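Local atomic coordinates of probable chitinase A (Chromobacterium violaceum, PDB entry 4TX8), a protein that probably hydrolyses internal glycosidic bonds of chitin as a family 18 glycoside hydrolase, and also carries a carbohydrate-binding module that probably binds chitin. Residues Tyr293-Gly298 with Ser355-Phe360; Ser312-Val317 with Cys379-Pro384; Gly263-Tyr268 with Gly298-Tyr303; Asn118-Ala123 with Ser398-Arg403. One frame throughout, in Å; residues are numbered along the deposited sequence.

Interaction 1 (Tyr293-Gly298 with Ser355-Phe360). With MG (magnesium ion), chain C.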
loop_
_atom_site.group_PDB
_atom_site.type_symbol
_atom_site.label_atom_id
_atom_site.label_comp_id
_atom_site.label_asym_id
_atom_site.label_seq_id
_atom_site.Cartn_x
_atom_site.Cartn_y
_atom_site.Cartn_z
ATOM N N TYR A 293 7.556 5.535 -1.160
ATOM C CA TYR A 293 8.780 6.074 -1.730
ATOM C C TYR A 293 8.576 6.406 -3.202
ATOM O O TYR A 293 9.363 6.001 -4.059
ATOM C CB TYR A 293 9.936 5.092 -1.543
ATOM C CG TYR A 293 10.238 4.831 -0.088
ATOM C CD1 TYR A 293 11.005 5.722 0.650
ATOM C CD2 TYR A 293 9.746 3.701 0.554
ATOM C CE1 TYR A 293 11.277 5.493 1.990
ATOM C CE2 TYR A 293 10.014 3.465 1.888
ATOM C CZ TYR A 293 10.780 4.361 2.601
ATOM O OH TYR A 293 11.045 4.122 3.931
ATOM N N TYR A 294 7.505 7.139 -3.491
ATOM C CA TYR A 294 7.255 7.597 -4.853
ATOM C C TYR A 294 6.550 8.945 -4.871
ATOM O O TYR A 294 5.996 9.382 -3.859
ATOM C CB TYR A 294 6.439 6.565 -5.646
ATOM C CG TYR A 294 5.265 5.929 -4.919
ATOM C CD1 TYR A 294 5.457 4.841 -4.073
ATOM C CD2 TYR A 294 3.964 6.388 -5.108
ATOM C CE1 TYR A 294 4.396 4.245 -3.420
ATOM C CE2 TYR A 294 2.893 5.792 -4.459
ATOM C CZ TYR A 294 3.119 4.722 -3.615
ATOM O OH TYR A 294 2.072 4.120 -2.963
ATOM N N ASN A 295 6.599 9.596 -6.033
ATOM C CA ASN A 295 5.964 10.890 -6.266
ATOM C C ASN A 295 6.557 12.039 -5.453
ATOM O O ASN A 295 6.002 13.130 -5.447
ATOM C CB ASN A 295 4.457 10.816 -5.978
ATOM C CG ASN A 295 3.695 10.032 -7.022
ATOM O OD1 ASN A 295 4.202 9.761 -8.111
ATOM N ND2 ASN A 295 2.458 9.676 -6.700
ATOM N N ASN A 296 7.670 11.821 -4.762
ATOM C CA ASN A 296 8.222 12.895 -3.938
ATOM C C ASN A 296 9.735 13.080 -4.067
ATOM O O ASN A 296 10.381 13.632 -3.176
ATOM C CB ASN A 296 7.848 12.669 -2.471
ATOM C CG ASN A 296 6.379 12.943 -2.199
ATOM O OD1 ASN A 296 5.976 14.089 -2.007
ATOM N ND2 ASN A 296 5.569 11.892 -2.201
ATOM N N GLY A 297 10.289 12.641 -5.190
ATOM C CA GLY A 297 11.704 12.820 -5.453
ATOM C C GLY A 297 12.573 12.007 -4.512
ATOM O O GLY A 297 12.095 11.074 -3.861
ATOM N N GLY A 298 13.849 12.376 -4.436
ATOM C CA GLY A 298 14.829 11.636 -3.662
ATOM C C GLY A 298 14.688 11.801 -2.165
ATOM O O GLY A 298 13.818 12.524 -1.683
ATOM N N SER A 355 1.245 3.448 -12.187
ATOM C CA SER A 355 0.849 3.496 -10.780
ATOM C C SER A 355 1.260 4.781 -10.063
ATOM O O SER A 355 0.800 5.053 -8.953
ATOM C CB SER A 355 1.433 2.294 -10.036
ATOM O OG SER A 355 0.970 1.071 -10.587
ATOM N N ALA A 356 2.129 5.563 -10.692
ATOM C CA ALA A 356 2.660 6.770 -10.068
ATOM C C ALA A 356 3.306 7.667 -11.112
ATOM O O ALA A 356 3.356 7.315 -12.288
ATOM C CB ALA A 356 3.665 6.411 -8.981
ATOM N N ASN A 357 3.802 8.823 -10.681
ATOM C CA ASN A 357 4.456 9.757 -11.592
ATOM C C ASN A 357 5.975 9.628 -11.564
ATOM O O ASN A 357 6.653 10.000 -12.518
ATOM C CB ASN A 357 4.056 11.195 -11.258
ATOM C CG ASN A 357 2.555 11.391 -11.248
ATOM O OD1 ASN A 357 1.862 11.031 -12.199
ATOM N ND2 ASN A 357 2.043 11.953 -10.162
ATOM N N SER A 358 6.504 9.107 -10.461
ATOM C CA SER A 358 7.941 8.903 -10.316
ATOM C C SER A 358 8.207 7.889 -9.215
ATOM O O SER A 358 7.339 7.634 -8.385
ATOM C CB SER A 358 8.653 10.219 -10.000
ATOM O OG SER A 358 8.323 10.674 -8.699
ATOM N N GLY A 359 9.405 7.313 -9.207
ATOM C CA GLY A 359 9.778 6.375 -8.163
ATOM C C GLY A 359 9.570 4.925 -8.550
ATOM O O GLY A 359 9.526 4.048 -7.690
ATOM N N PHE A 360 9.451 4.679 -9.852
ATOM C CA PHE A 360 9.251 3.334 -10.375
ATOM C C PHE A 360 10.445 2.441 -10.083
ATOM O O PHE A 360 11.587 2.891 -10.102
ATOM C CB PHE A 360 8.998 3.387 -11.883
ATOM C CG PHE A 360 8.012 4.439 -12.288
ATOM C CD1 PHE A 360 6.666 4.299 -11.983
ATOM C CD2 PHE A 360 8.430 5.574 -12.966
ATOM C CE1 PHE A 360 5.753 5.274 -12.353
ATOM C CE2 PHE A 360 7.525 6.549 -13.340
ATOM C CZ PHE A 360 6.185 6.399 -13.034
HETATM MG MG MG C . 2.840 7.283 -14.464
HETATM O O HOH W 1 10.565 3.838 -5.166
HETATM O O HOH W 2 2.770 9.809 -14.564
HETATM O O HOH W 3 4.944 7.787 -15.804
HETATM O O HOH W 4 0.515 7.295 -13.517
#

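Interaction 2 (Ser312-Val317 with Cys379-Pro384)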
loop_
_atom_site.group_PDB
_atom_site.type_symbol
_atom_site.label_atom_id
_atom_site.label_comp_id
_atom_site.label_asym_id
_atom_site.label_seq_id
_atom_site.Cartn_x
_atom_site.Cartn_y
_atom_site.Cartn_z
ATOM N N SER A 312 15.813 3.945 -6.564
ATOM C CA SER A 312 16.959 3.108 -6.222
ATOM C C SER A 312 16.657 2.211 -5.025
ATOM O O SER A 312 15.823 2.535 -4.177
ATOM C CB SER A 312 18.197 3.962 -5.928
ATOM O OG SER A 312 18.122 4.548 -4.641
ATOM N N ALA A 313 17.338 1.072 -4.987
ATOM C CA ALA A 313 17.309 0.163 -3.855
ATOM C C ALA A 313 17.854 0.844 -2.610
ATOM O O ALA A 313 17.338 0.645 -1.514
ATOM C CB ALA A 313 18.107 -1.086 -4.165
ATOM N N ASP A 314 18.905 1.640 -2.787
ATOM C CA ASP A 314 19.498 2.391 -1.687
ATOM C C ASP A 314 18.458 3.239 -0.949
ATOM O O ASP A 314 18.439 3.271 0.289
ATOM C CB ASP A 314 20.627 3.290 -2.195
ATOM C CG ASP A 314 21.968 2.570 -2.291
ATOM O OD1 ASP A 314 22.135 1.490 -1.679
ATOM O OD2 ASP A 314 22.865 3.110 -2.976
ATOM N N MET A 315 17.595 3.918 -1.703
ATOM C CA MET A 315 16.560 4.749 -1.091
ATOM C C MET A 315 15.589 3.901 -0.286
ATOM O O MET A 315 15.172 4.277 0.806
ATOM C CB MET A 315 15.810 5.553 -2.159
ATOM C CG MET A 315 14.650 6.400 -1.633
ATOM S SD MET A 315 13.974 7.570 -2.806
ATOM C CE MET A 315 12.591 8.221 -1.905
ATOM N N LEU A 316 15.241 2.743 -0.828
ATOM C CA LEU A 316 14.353 1.828 -0.127
ATOM C C LEU A 316 15.022 1.312 1.144
ATOM O O LEU A 316 14.407 1.262 2.208
ATOM C CB LEU A 316 13.954 0.658 -1.026
ATOM C CG LEU A 316 13.265 1.025 -2.340
ATOM C CD1 LEU A 316 12.903 -0.236 -3.105
ATOM C CD2 LEU A 316 12.032 1.883 -2.090
ATOM N N VAL A 317 16.291 0.938 1.028
ATOM C CA VAL A 317 17.042 0.447 2.176
ATOM C C VAL A 317 17.244 1.572 3.187
ATOM O O VAL A 317 17.052 1.382 4.390
ATOM C CB VAL A 317 18.408 -0.132 1.754
ATOM C CG1 VAL A 317 19.226 -0.533 2.978
ATOM C CG2 VAL A 317 18.212 -1.326 0.831
ATOM N N CYS A 379 23.879 -5.532 -1.199
ATOM C CA CYS A 379 23.648 -4.126 -0.879
ATOM C C CYS A 379 24.381 -3.194 -1.836
ATOM O O CYS A 379 25.379 -3.573 -2.450
ATOM C CB CYS A 379 24.079 -3.824 0.559
ATOM S SG CYS A 379 23.107 -4.659 1.834
ATOM N N GLY A 380 23.875 -1.971 -1.956
ATOM C CA GLY A 380 24.543 -0.939 -2.724
ATOM C C GLY A 380 25.474 -0.152 -1.824
ATOM O O GLY A 380 26.228 -0.732 -1.046
ATOM N N SER A 381 25.419 1.172 -1.918
ATOM C CA SER A 381 26.274 2.018 -1.093
ATOM C C SER A 381 25.658 2.232 0.288
ATOM O O SER A 381 26.283 2.812 1.177
ATOM C CB SER A 381 26.527 3.361 -1.781
ATOM O OG SER A 381 25.308 3.988 -2.137
ATOM N N VAL A 382 24.431 1.753 0.462
ATOM C CA VAL A 382 23.733 1.865 1.738
ATOM C C VAL A 382 23.534 0.485 2.359
ATOM O O VAL A 382 22.904 -0.392 1.765
ATOM C CB VAL A 382 22.369 2.568 1.574
ATOM C CG1 VAL A 382 21.599 2.559 2.886
ATOM C CG2 VAL A 382 22.568 3.992 1.074
ATOM N N LYS A 383 24.073 0.307 3.560
ATOM C CA LYS A 383 24.094 -0.993 4.222
ATOM C C LYS A 383 23.563 -0.896 5.649
ATOM O O LYS A 383 23.968 -0.011 6.402
ATOM C CB LYS A 383 25.521 -1.550 4.238
ATOM C CG LYS A 383 25.641 -3.023 3.894
ATOM C CD LYS A 383 27.020 -3.554 4.259
ATOM C CE LYS A 383 27.319 -4.865 3.549
ATOM N NZ LYS A 383 28.587 -5.489 4.033
ATOM N N PRO A 384 22.653 -1.806 6.028
ATOM C CA PRO A 384 22.178 -1.861 7.416
ATOM C C PRO A 384 23.322 -2.156 8.382
ATOM O O PRO A 384 24.289 -2.812 7.991
ATOM C CB PRO A 384 21.166 -3.012 7.403
ATOM C CG PRO A 384 20.783 -3.177 5.977
ATOM C CD PRO A 384 21.989 -2.803 5.175
HETATM O O HOH W 5 21.313 -1.384 -0.669
#

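Interaction 3 (Gly263-Tyr268 with Gly298-Tyr303)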
loop_
_atom_site.group_PDB
_atom_site.type_symbol
_atom_site.label_atom_id
_atom_site.label_comp_id
_atom_site.label_asym_id
_atom_site.label_seq_id
_atom_site.Cartn_x
_atom_site.Cartn_y
_atom_site.Cartn_z
ATOM N N GLY A 263 11.414 12.934 6.106
ATOM C CA GLY A 263 11.639 14.343 5.826
ATOM C C GLY A 263 11.952 15.142 7.081
ATOM O O GLY A 263 12.652 16.153 7.024
ATOM N N GLY A 264 11.439 14.677 8.218
ATOM C CA GLY A 264 11.668 15.325 9.499
ATOM C C GLY A 264 13.129 15.428 9.890
ATOM O O GLY A 264 13.508 16.292 10.684
ATOM N N PHE A 265 13.952 14.541 9.341
ATOM C CA PHE A 265 15.393 14.561 9.587
ATOM C C PHE A 265 16.002 15.868 9.102
ATOM O O PHE A 265 16.946 16.389 9.686
ATOM C CB PHE A 265 16.063 13.370 8.894
ATOM C CG PHE A 265 17.570 13.377 8.968
ATOM C CD1 PHE A 265 18.220 13.526 10.183
ATOM C CD2 PHE A 265 18.334 13.204 7.823
ATOM C CE1 PHE A 265 19.607 13.525 10.252
ATOM C CE2 PHE A 265 19.719 13.198 7.885
ATOM C CZ PHE A 265 20.357 13.359 9.104
ATOM N N VAL A 266 15.416 16.405 8.041
ATOM C CA VAL A 266 15.998 17.510 7.300
ATOM C C VAL A 266 15.202 18.809 7.482
ATOM O O VAL A 266 15.757 19.907 7.395
ATOM C CB VAL A 266 16.106 17.121 5.801
ATOM C CG1 VAL A 266 15.313 18.059 4.903
ATOM C CG2 VAL A 266 17.557 17.015 5.384
ATOM N N ALA A 267 13.908 18.676 7.756
ATOM C CA ALA A 267 13.035 19.826 7.988
ATOM C C ALA A 267 11.850 19.437 8.872
ATOM O O ALA A 267 11.269 18.366 8.703
ATOM C CB ALA A 267 12.542 20.402 6.662
ATOM N N TYR A 268 11.500 20.301 9.819
ATOM C CA TYR A 268 10.355 20.046 10.692
ATOM C C TYR A 268 9.415 21.248 10.706
ATOM O O TYR A 268 9.670 22.242 11.385
ATOM C CB TYR A 268 10.814 19.709 12.114
ATOM C CG TYR A 268 9.742 19.052 12.956
ATOM C CD1 TYR A 268 9.307 17.763 12.673
ATOM C CD2 TYR A 268 9.160 19.719 14.029
ATOM C CE1 TYR A 268 8.323 17.154 13.433
ATOM C CE2 TYR A 268 8.173 19.116 14.798
ATOM C CZ TYR A 268 7.759 17.832 14.494
ATOM O OH TYR A 268 6.781 17.223 15.247
ATOM N N GLY A 298 13.849 12.376 -4.436
ATOM C CA GLY A 298 14.829 11.636 -3.662
ATOM C C GLY A 298 14.688 11.801 -2.165
ATOM O O GLY A 298 13.818 12.524 -1.683
ATOM N N LEU A 299 15.567 11.135 -1.427
ATOM C CA LEU A 299 15.472 11.085 0.026
ATOM C C LEU A 299 16.812 11.363 0.693
ATOM O O LEU A 299 17.811 10.714 0.386
ATOM C CB LEU A 299 14.950 9.719 0.464
ATOM C CG LEU A 299 14.822 9.478 1.968
ATOM C CD1 LEU A 299 13.760 10.387 2.557
ATOM C CD2 LEU A 299 14.499 8.020 2.239
ATOM N N TYR A 300 16.832 12.324 1.612
ATOM C CA TYR A 300 18.057 12.639 2.341
ATOM C C TYR A 300 18.137 11.807 3.620
ATOM O O TYR A 300 17.302 11.942 4.517
ATOM C CB TYR A 300 18.130 14.133 2.667
ATOM C CG TYR A 300 19.476 14.593 3.204
ATOM C CD1 TYR A 300 19.840 14.363 4.529
ATOM C CD2 TYR A 300 20.379 15.262 2.389
ATOM C CE1 TYR A 300 21.063 14.781 5.023
ATOM C CE2 TYR A 300 21.610 15.685 2.877
ATOM C CZ TYR A 300 21.944 15.441 4.195
ATOM O OH TYR A 300 23.161 15.859 4.691
ATOM N N THR A 301 19.146 10.947 3.692
ATOM C CA THR A 301 19.337 10.071 4.844
ATOM C C THR A 301 20.703 10.323 5.476
ATOM O O THR A 301 21.562 10.956 4.863
ATOM C CB THR A 301 19.227 8.583 4.446
ATOM O OG1 THR A 301 20.449 8.161 3.827
ATOM C CG2 THR A 301 18.060 8.364 3.495
ATOM N N PRO A 302 20.909 9.836 6.710
ATOM C CA PRO A 302 22.245 9.981 7.299
ATOM C C PRO A 302 23.262 8.961 6.785
ATOM O O PRO A 302 24.366 8.900 7.317
ATOM C CB PRO A 302 21.991 9.774 8.796
ATOM C CG PRO A 302 20.762 8.947 8.862
ATOM C CD PRO A 302 19.916 9.374 7.698
ATOM N N TYR A 303 22.913 8.186 5.762
ATOM C CA TYR A 303 23.776 7.084 5.346
ATOM C C TYR A 303 24.547 7.374 4.062
ATOM O O TYR A 303 25.265 6.513 3.555
ATOM C CB TYR A 303 22.944 5.812 5.195
ATOM C CG TYR A 303 21.977 5.629 6.341
ATOM C CD1 TYR A 303 22.437 5.480 7.645
ATOM C CD2 TYR A 303 20.607 5.627 6.124
ATOM C CE1 TYR A 303 21.557 5.325 8.698
ATOM C CE2 TYR A 303 19.719 5.470 7.170
ATOM C CZ TYR A 303 20.198 5.320 8.453
ATOM O OH TYR A 303 19.312 5.165 9.493
#

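Interaction 4 (Asn118-Ala123 with Ser398-Arg403)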
loop_
_atom_site.group_PDB
_atom_site.type_symbol
_atom_site.label_atom_id
_atom_site.label_comp_id
_atom_site.label_asym_id
_atom_site.label_seq_id
_atom_site.Cartn_x
_atom_site.Cartn_y
_atom_site.Cartn_z
ATOM N N ASN A 118 -11.098 2.894 -12.618
ATOM C CA ASN A 118 -10.127 3.907 -13.011
ATOM C C ASN A 118 -9.421 3.412 -14.289
ATOM O O ASN A 118 -9.846 2.399 -14.845
ATOM C CB ASN A 118 -9.186 4.221 -11.831
ATOM C CG ASN A 118 -7.987 3.298 -11.744
ATOM O OD1 ASN A 118 -8.004 2.167 -12.228
ATOM N ND2 ASN A 118 -6.937 3.779 -11.092
ATOM N N PRO A 119 -8.377 4.114 -14.789
ATOM C CA PRO A 119 -7.831 3.590 -16.051
ATOM C C PRO A 119 -7.266 2.159 -16.002
ATOM O O PRO A 119 -6.963 1.608 -17.051
ATOM C CB PRO A 119 -6.718 4.594 -16.372
ATOM C CG PRO A 119 -7.186 5.852 -15.777
ATOM C CD PRO A 119 -7.767 5.419 -14.466
ATOM N N SER A 120 -7.144 1.560 -14.820
ATOM C CA SER A 120 -6.717 0.161 -14.720
ATOM C C SER A 120 -7.836 -0.777 -15.148
ATOM O O SER A 120 -7.610 -1.964 -15.388
ATOM C CB SER A 120 -6.295 -0.189 -13.293
ATOM O OG SER A 120 -7.440 -0.353 -12.465
ATOM N N GLY A 121 -9.045 -0.232 -15.235
ATOM C CA GLY A 121 -10.227 -1.030 -15.484
ATOM C C GLY A 121 -11.173 -0.935 -14.303
ATOM O O GLY A 121 -10.904 -0.221 -13.332
ATOM N N SER A 122 -12.286 -1.652 -14.385
ATOM C CA SER A 122 -13.268 -1.655 -13.311
ATOM C C SER A 122 -12.762 -2.450 -12.115
ATOM O O SER A 122 -11.765 -3.168 -12.211
ATOM C CB SER A 122 -14.592 -2.241 -13.798
ATOM O OG SER A 122 -14.493 -3.649 -13.924
ATOM N N ALA A 123 -13.454 -2.316 -10.989
ATOM C CA ALA A 123 -13.188 -3.159 -9.835
ATOM C C ALA A 123 -13.488 -4.610 -10.186
ATOM O O ALA A 123 -14.230 -4.890 -11.129
ATOM C CB ALA A 123 -14.015 -2.713 -8.636
ATOM N N SER A 398 -0.630 -0.922 -7.291
ATOM C CA SER A 398 -1.744 -1.507 -6.556
ATOM C C SER A 398 -1.990 -2.930 -7.038
ATOM O O SER A 398 -1.408 -3.364 -8.032
ATOM C CB SER A 398 -3.015 -0.681 -6.757
ATOM O OG SER A 398 -3.404 -0.707 -8.125
ATOM N N ILE A 399 -2.872 -3.642 -6.345
ATOM C CA ILE A 399 -3.304 -4.965 -6.776
ATOM C C ILE A 399 -3.937 -4.906 -8.171
ATOM O O ILE A 399 -3.643 -5.736 -9.035
ATOM C CB ILE A 399 -4.301 -5.576 -5.766
ATOM C CG1 ILE A 399 -3.605 -5.800 -4.417
ATOM C CG2 ILE A 399 -4.896 -6.871 -6.302
ATOM C CD1 ILE A 399 -4.456 -6.519 -3.392
ATOM N N ASN A 400 -4.788 -3.909 -8.396
ATOM C CA ASN A 400 -5.469 -3.759 -9.681
ATOM C C ASN A 400 -4.526 -3.435 -10.834
ATOM O O ASN A 400 -4.653 -4.006 -11.917
ATOM C CB ASN A 400 -6.546 -2.684 -9.583
ATOM C CG ASN A 400 -7.718 -3.119 -8.731
ATOM O OD1 ASN A 400 -7.554 -3.444 -7.555
ATOM N ND2 ASN A 400 -8.910 -3.129 -9.319
ATOM N N TRP A 401 -3.589 -2.518 -10.615
ATOM C CA TRP A 401 -2.636 -2.192 -11.667
ATOM C C TRP A 401 -1.730 -3.384 -11.946
ATOM O O TRP A 401 -1.386 -3.649 -13.098
ATOM C CB TRP A 401 -1.809 -0.955 -11.309
ATOM C CG TRP A 401 -2.500 0.314 -11.685
ATOM C CD1 TRP A 401 -2.949 1.287 -10.843
ATOM C CD2 TRP A 401 -2.848 0.737 -13.010
ATOM N NE1 TRP A 401 -3.543 2.298 -11.562
ATOM C CE2 TRP A 401 -3.496 1.984 -12.895
ATOM C CE3 TRP A 401 -2.668 0.186 -14.284
ATOM C CZ2 TRP A 401 -3.967 2.685 -14.003
ATOM C CZ3 TRP A 401 -3.139 0.887 -15.385
ATOM C CH2 TRP A 401 -3.778 2.122 -15.237
ATOM N N ASP A 402 -1.362 -4.113 -10.895
ATOM C CA ASP A 402 -0.546 -5.310 -11.065
ATOM C C ASP A 402 -1.290 -6.366 -11.879
ATOM O O ASP A 402 -0.716 -7.002 -12.761
ATOM C CB ASP A 402 -0.134 -5.886 -9.710
ATOM C CG ASP A 402 0.516 -7.250 -9.836
ATOM O OD1 ASP A 402 1.692 -7.312 -10.253
ATOM O OD2 ASP A 402 -0.153 -8.260 -9.531
ATOM N N ARG A 403 -2.573 -6.537 -11.578
ATOM C CA ARG A 403 -3.427 -7.477 -12.297
ATOM C C ARG A 403 -3.569 -7.089 -13.767
ATOM O O ARG A 403 -3.434 -7.930 -14.662
ATOM C CB ARG A 403 -4.806 -7.547 -11.631
ATOM C CG ARG A 403 -5.852 -8.382 -12.362
ATOM C CD ARG A 403 -7.154 -8.376 -11.562
ATOM N NE ARG A 403 -8.269 -9.032 -12.241
ATOM C CZ ARG A 403 -9.186 -8.394 -12.963
ATOM N NH1 ARG A 403 -9.119 -7.078 -13.116
ATOM N NH2 ARG A 403 -10.170 -9.073 -13.535
HETATM O O HOH W 6 -9.065 -2.796 -12.337
HETATM O O HOH W 7 -10.057 -4.511 -14.680
HETATM O O HOH W 8 -11.623 -5.615 -13.490
#

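Interaction 1 (Tyr293-Gly298 with Ser355-Phe360)
Asn295 reaches from one beta-to-alpha loop of the TIM barrel to another, gripping residues 355-360 beyond strand 345-350 from its own place after strand 288-292. Hydrogen bonds carry most of the contact. OD1 of Asn295 takes the backbone N of Asn357 at 2.8 Å, in the carbonyl plane and with a C=O...N angle of 147°; Ser358 N adds a weak bond to the same oxygen. With CG anti to its carbonyl carbon, chi1 -72° brings the Asn295 amide close to the backbone of Asn357 and Ser358. In return, the backbone N of Asn295 donates to Ser358 O at 3.2 Å, approaching from above the carbonyl plane.

Apolar contact is modest: CD2 of Tyr294 lies 3.9 Å from CB of Ala356, and CB of Tyr294 packs against Ser358 O and CA of Gly359. Beyond, the Tyr294 hydroxyl and Ser358 OG each hydrogen-bond a separate citrate, both probably from the crystallisation liquor, and Ser358 OG also hydrogen-bonds Glu310.

One water bridges the loops, donating to both Tyr293 O and Gly359 O. A magnesium ion holds the second loop alone, bound by Arg353 O, three waters and Ala356 O.

Interaction 2 (Ser312-Val317 with Cys379-Pro384)
The carboxylate of Asp314, in the first turn of helix 313-325 of the TIM barrel, is gripped by the loop that follows helix 363-375. Its OD2 accepts from OG of Ser381 at 2.7 Å, and takes a weak bond from Ser381 N. Its OD1 takes the backbone N of Val382 at 3.2 Å. Both Ser381 OG and Val382 N meet the carboxylate from above its plane, at 44° and 55°, so the group lies against the loop instead of pointing its plane into it. A water completes the polar set: it donates to OD1 of Asp314 and to Val382 O, and accepts from Gly380 N at 2.9 Å. The loop thus offers one hydroxyl and two backbone N-H groups to a single acid, which would be expected to stabilise its negative charge.

Ser312 caps the same helix end, its OG accepting from Met315 N. One turn further on, Val317 turns its CB toward the loop. Its CG1 branch, anti to the backbone N (chi1 175°), lies 3.9 Å from CG1 of Val382, the two valines lying alongside each other and pointing opposite ways. At the start of the loop, the disulfide of Cys379 with Cys372 ties it back to helix 363-375, on which Leu373 also touches Val317. At the far end of the apolar patch, CG1 of Val317 reaches CD of Pro384 at 4.2 Å.

Interaction 3 (Gly263-Tyr268 with Gly298-Tyr303)
The ring of Phe265 lodges in the bend where Tyr300 gives way to Thr301 and Pro302. The corner that leads is CE2, which lies 3.5 Å from CE1 of Tyr300 and 3.8 Å from CD of Pro302, so that one ring carbon fits between an aromatic rim and the side of a proline ring. The neighbouring CD2 sits at the edge of the Tyr300 ring, in its plane, while CZ reaches CB of Pro302 at 4.0 Å. The two aromatic rings meet at their rims without stacking: their centroids are 5.8 Å apart and their planes are inclined by 34°.

Val266 supplies the second bump. Its CG2 methyl lies 3.6 Å from CD1 of Tyr300, and the Val266 side chain lies nearly perpendicular to that of Tyr300. CD1 of Tyr300 is therefore touched by both Val266 and Phe265. The ring arrives there because Tyr300 CG is anti to the backbone N (chi1 -170°), which carries it out to meet the pair.

No hydrogen bond joins the segments; the join is made by apolar and aromatic contacts. Each side has its own bracing: Gly263 O accepts from both Val266 N and Ala267 N, and Thr301 OG1 accepts from Tyr303 N in an ST turn. Met322 of helix 313-325, together with Phe327 and Pro328, also touches Phe265. This is a surface contact between two successive beta-to-alpha loops, those after strands 251-254 and 288-292 of the TIM barrel.

Interaction 4 (Asn118-Ala123 with Ser398-Arg403)
A type I beta turn, Asn118 to Gly121, in the loop after strand 108-114 rests against the indole of Trp401 in the first turn of helix 399-404. Ser120 does most of the touching. Its CB lies over one face of the indole, 3.5 Å from the centroid of the six-membered ring and only 9° off the ring normal, a CH-pi contact. With CG of Trp401 anti to its carbonyl carbon (chi1 -85°), the indole is carried to the turn. Around it, the backbone N of Ser120 comes to 3.4 Å from CH2 of Trp401, and CB of Pro119 adds an apolar touch to the same carbon. ND2 of Asn118 passes near the indole NE1, its amide plane turned 56° from the ring.

The turn is stiffened from within. OD1 of Asn118 accepts from Ser120 N, making an Asx turn, and from Ser120 OG at 2.6 Å; the hydroxyl comes in the carbonyl plane, the N-H from above it. Together these hold the Ser120 CB against the indole. In the TIM barrel the contact joins the first strand's loop to the chain leaving the last strand, 393-397, where Ser398 follows a cis peptide and caps the helix through OG to Trp401 N.

No direct hydrogen bond joins the segments; water carries the polar link. One water donates to Ser120 OG and to Ser122 O, and accepts from Asn400 ND2 at 3.0 Å, while the OD1 of that amide is held by His114 N. Two more waters bridge Ser122 O to Arg403 NH1.

Following the chain from its N terminus, residues 118-123 come first, after strand 108-114, and wait for residues 398-403 beyond strand 393-397; interaction 4 thus joins the loop after the first barrel strand to the chain leaving the last and encloses the other three. Interaction 3 closes the shortest loop, between 263-268 and 298-303. Interaction 1 opens at 293-298, before interaction 3 is closed, so the two cross and share Gly298. Interaction 2 opens at 312-317 and closes at 379-384, after interaction 1 has closed at 355-360, so these also cross. Met315 packs its CE against Gly297 and Leu299, linking interactions 1, 2 and 3, whereas Ser355 OG touches Trp401 CB and connects interaction 1 to interaction 4.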